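Putative phosphohydrolase (Shewanella amazonensis, PDB 3M1T) is a putative phosphohydrolase, possibly acting in signal transduction, with an HDOD domain of the HD phosphodiesterase clan. Local coordinates at residues E99-A104 with L144-D149. Numbering follows the deposited sequence. Where two conformers were deposited one is given.
Sequences EGFDLA and LIVNGD
Val-146 meets the loop 99-102 with both of its methyls, one on a ring and one on a carbonyl. CG2 comes up to the edge of the Phe-101 ring, close to the ring plane, with 3.7 Å to CE1, so the aromatic face is not what it packs on. The other branch, CG1, lies anti to the backbone N (chi1 172°), which carries it to the backbone of Glu-99, 3.7 Å from the carbonyl O. One residue on, the end of Asn-147 comes near, ND2 standing 4.3 Å from Glu-99 N, too far for a bond. No hydrogen bond crosses between the segments; the contact is van der Waals, small and near the surface.

The last turn of helix 140-148 is closed by Asp-149 N to Ile-145 O at 2.8 Å. On the loop side, Asp-102 N-caps helix 103-124 through OD2 to the N of Asp-105. Phe-101 also touches Glu-142 and Leu-143, while the side chains of Val-146 and Asn-147 touch Val-98. The lead-in to helix 103-124 thus lies against the C-terminal end of helix 140-148, whose Ile-145 packs on helices 166-174 and 178-188 within the all-helical HDOD domain.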
loop_
_atom_site.group_PDB
_atom_site.type_symbol
_atom_site.label_atom_id
_atom_site.label_comp_id
_atom_site.label_asym_id
_atom_site.label_seq_id
_atom_site.Cartn_x
_atom_site.Cartn_y
_atom_site.Cartn_z
ATOM N N GLU A 99 16.714 8.920 0.130
ATOM C CA GLU A 99 16.991 10.353 0.316
ATOM C C GLU A 99 15.716 11.153 0.222
ATOM O O GLU A 99 14.894 10.933 -0.675
ATOM C CB GLU A 99 17.999 10.880 -0.724
ATOM C CG GLU A 99 18.073 12.429 -0.878
ATOM C CD GLU A 99 18.765 13.150 0.284
ATOM O OE1 GLU A 99 19.295 12.470 1.142
ATOM O OE2 GLU A 99 18.762 14.395 0.327
ATOM N N GLY A 100 15.554 12.092 1.151
ATOM C CA GLY A 100 14.404 12.969 1.180
ATOM C C GLY A 100 13.117 12.402 1.768
ATOM O O GLY A 100 12.074 13.077 1.735
ATOM N N PHE A 101 13.164 11.188 2.304
ATOM C CA PHE A 101 11.981 10.597 2.914
ATOM C C PHE A 101 12.240 10.254 4.340
ATOM O O PHE A 101 13.268 9.685 4.655
ATOM C CB PHE A 101 11.561 9.309 2.184
ATOM C CG PHE A 101 10.938 9.575 0.860
ATOM C CD1 PHE A 101 11.734 9.727 -0.262
ATOM C CD2 PHE A 101 9.564 9.708 0.734
ATOM C CE1 PHE A 101 11.166 10.006 -1.506
ATOM C CE2 PHE A 101 8.986 9.975 -0.509
ATOM C CZ PHE A 101 9.796 10.139 -1.619
ATOM N N ASP A 102 11.280 10.576 5.192
ATOM C CA ASP A 102 11.255 10.005 6.517
ATOM C C ASP A 102 10.399 8.782 6.399
ATOM O O ASP A 102 9.215 8.878 6.082
ATOM C CB ASP A 102 10.611 10.903 7.559
ATOM C CG ASP A 102 10.660 10.263 8.940
ATOM O OD1 ASP A 102 11.745 10.298 9.563
ATOM O OD2 ASP A 102 9.652 9.683 9.387
ATOM N N LEU A 103 10.967 7.643 6.687
ATOM C CA LEU A 103 10.229 6.411 6.523
ATOM C C LEU A 103 9.046 6.246 7.522
ATOM O O LEU A 103 8.014 5.720 7.122
ATOM C CB LEU A 103 11.197 5.208 6.476
ATOM C CG LEU A 103 12.024 5.089 5.156
ATOM C CD1 LEU A 103 12.961 3.904 5.121
ATOM C CD2 LEU A 103 11.124 5.042 3.931
ATOM N N ALA A 104 9.148 6.720 8.784
ATOM C CA ALA A 104 7.965 6.729 9.658
ATOM C C ALA A 104 6.804 7.504 9.036
ATOM O O ALA A 104 5.657 7.073 9.133
ATOM C CB ALA A 104 8.293 7.317 11.068
ATOM N N LEU A 144 11.147 3.791 -5.517
ATOM C CA LEU A 144 12.000 3.148 -6.484
ATOM C C LEU A 144 12.551 4.217 -7.459
ATOM O O LEU A 144 13.696 4.080 -7.880
ATOM C CB LEU A 144 11.188 2.108 -7.290
ATOM C CG LEU A 144 10.767 0.858 -6.563
ATOM C CD1 LEU A 144 10.012 -0.033 -7.564
ATOM C CD2 LEU A 144 11.996 0.063 -6.055
ATOM N N ILE A 145 11.720 5.158 -7.875
ATOM C CA ILE A 145 12.169 6.210 -8.814
ATOM C C ILE A 145 13.256 7.091 -8.203
ATOM O O ILE A 145 14.286 7.403 -8.841
ATOM C CB ILE A 145 11.030 6.995 -9.385
ATOM C CG1 ILE A 145 10.163 6.101 -10.308
ATOM C CG2 ILE A 145 11.554 8.273 -10.160
ATOM C CD1 ILE A 145 8.976 6.753 -10.770
ATOM N N VAL A 146 13.057 7.492 -6.962
ATOM C CA VAL A 146 14.093 8.296 -6.269
ATOM C C VAL A 146 15.400 7.542 -6.171
ATOM O O VAL A 146 16.481 8.094 -6.431
ATOM C CB VAL A 146 13.602 8.727 -4.879
ATOM C CG1 VAL A 146 14.767 9.400 -4.039
ATOM C CG2 VAL A 146 12.417 9.662 -5.024
ATOM N N ASN A 147 15.337 6.264 -5.808
ATOM C CA ASN A 147 16.553 5.484 -5.695
ATOM C C ASN A 147 17.200 5.096 -6.996
ATOM O O ASN A 147 18.417 5.074 -7.084
ATOM C CB ASN A 147 16.308 4.309 -4.780
ATOM C CG ASN A 147 16.542 4.707 -3.308
ATOM O OD1 ASN A 147 16.866 3.872 -2.474
ATOM N ND2 ASN A 147 16.420 6.010 -3.008
ATOM N N GLY A 148 16.394 4.837 -8.017
ATOM C CA GLY A 148 16.908 4.362 -9.273
ATOM C C GLY A 148 17.287 5.423 -10.231
ATOM O O GLY A 148 18.209 5.248 -11.004
ATOM N N ASP A 149 16.623 6.578 -10.120
ATOM C CA ASP A 149 16.858 7.687 -11.033
ATOM C C ASP A 149 16.909 9.002 -10.233
ATOM O O ASP A 149 16.039 9.882 -10.391
ATOM C CB ASP A 149 15.779 7.708 -12.104
ATOM C CG ASP A 149 16.006 6.634 -13.163
ATOM O OD1 ASP A 149 16.918 6.824 -13.997
ATOM O OD2 ASP A 149 15.317 5.631 -13.080
#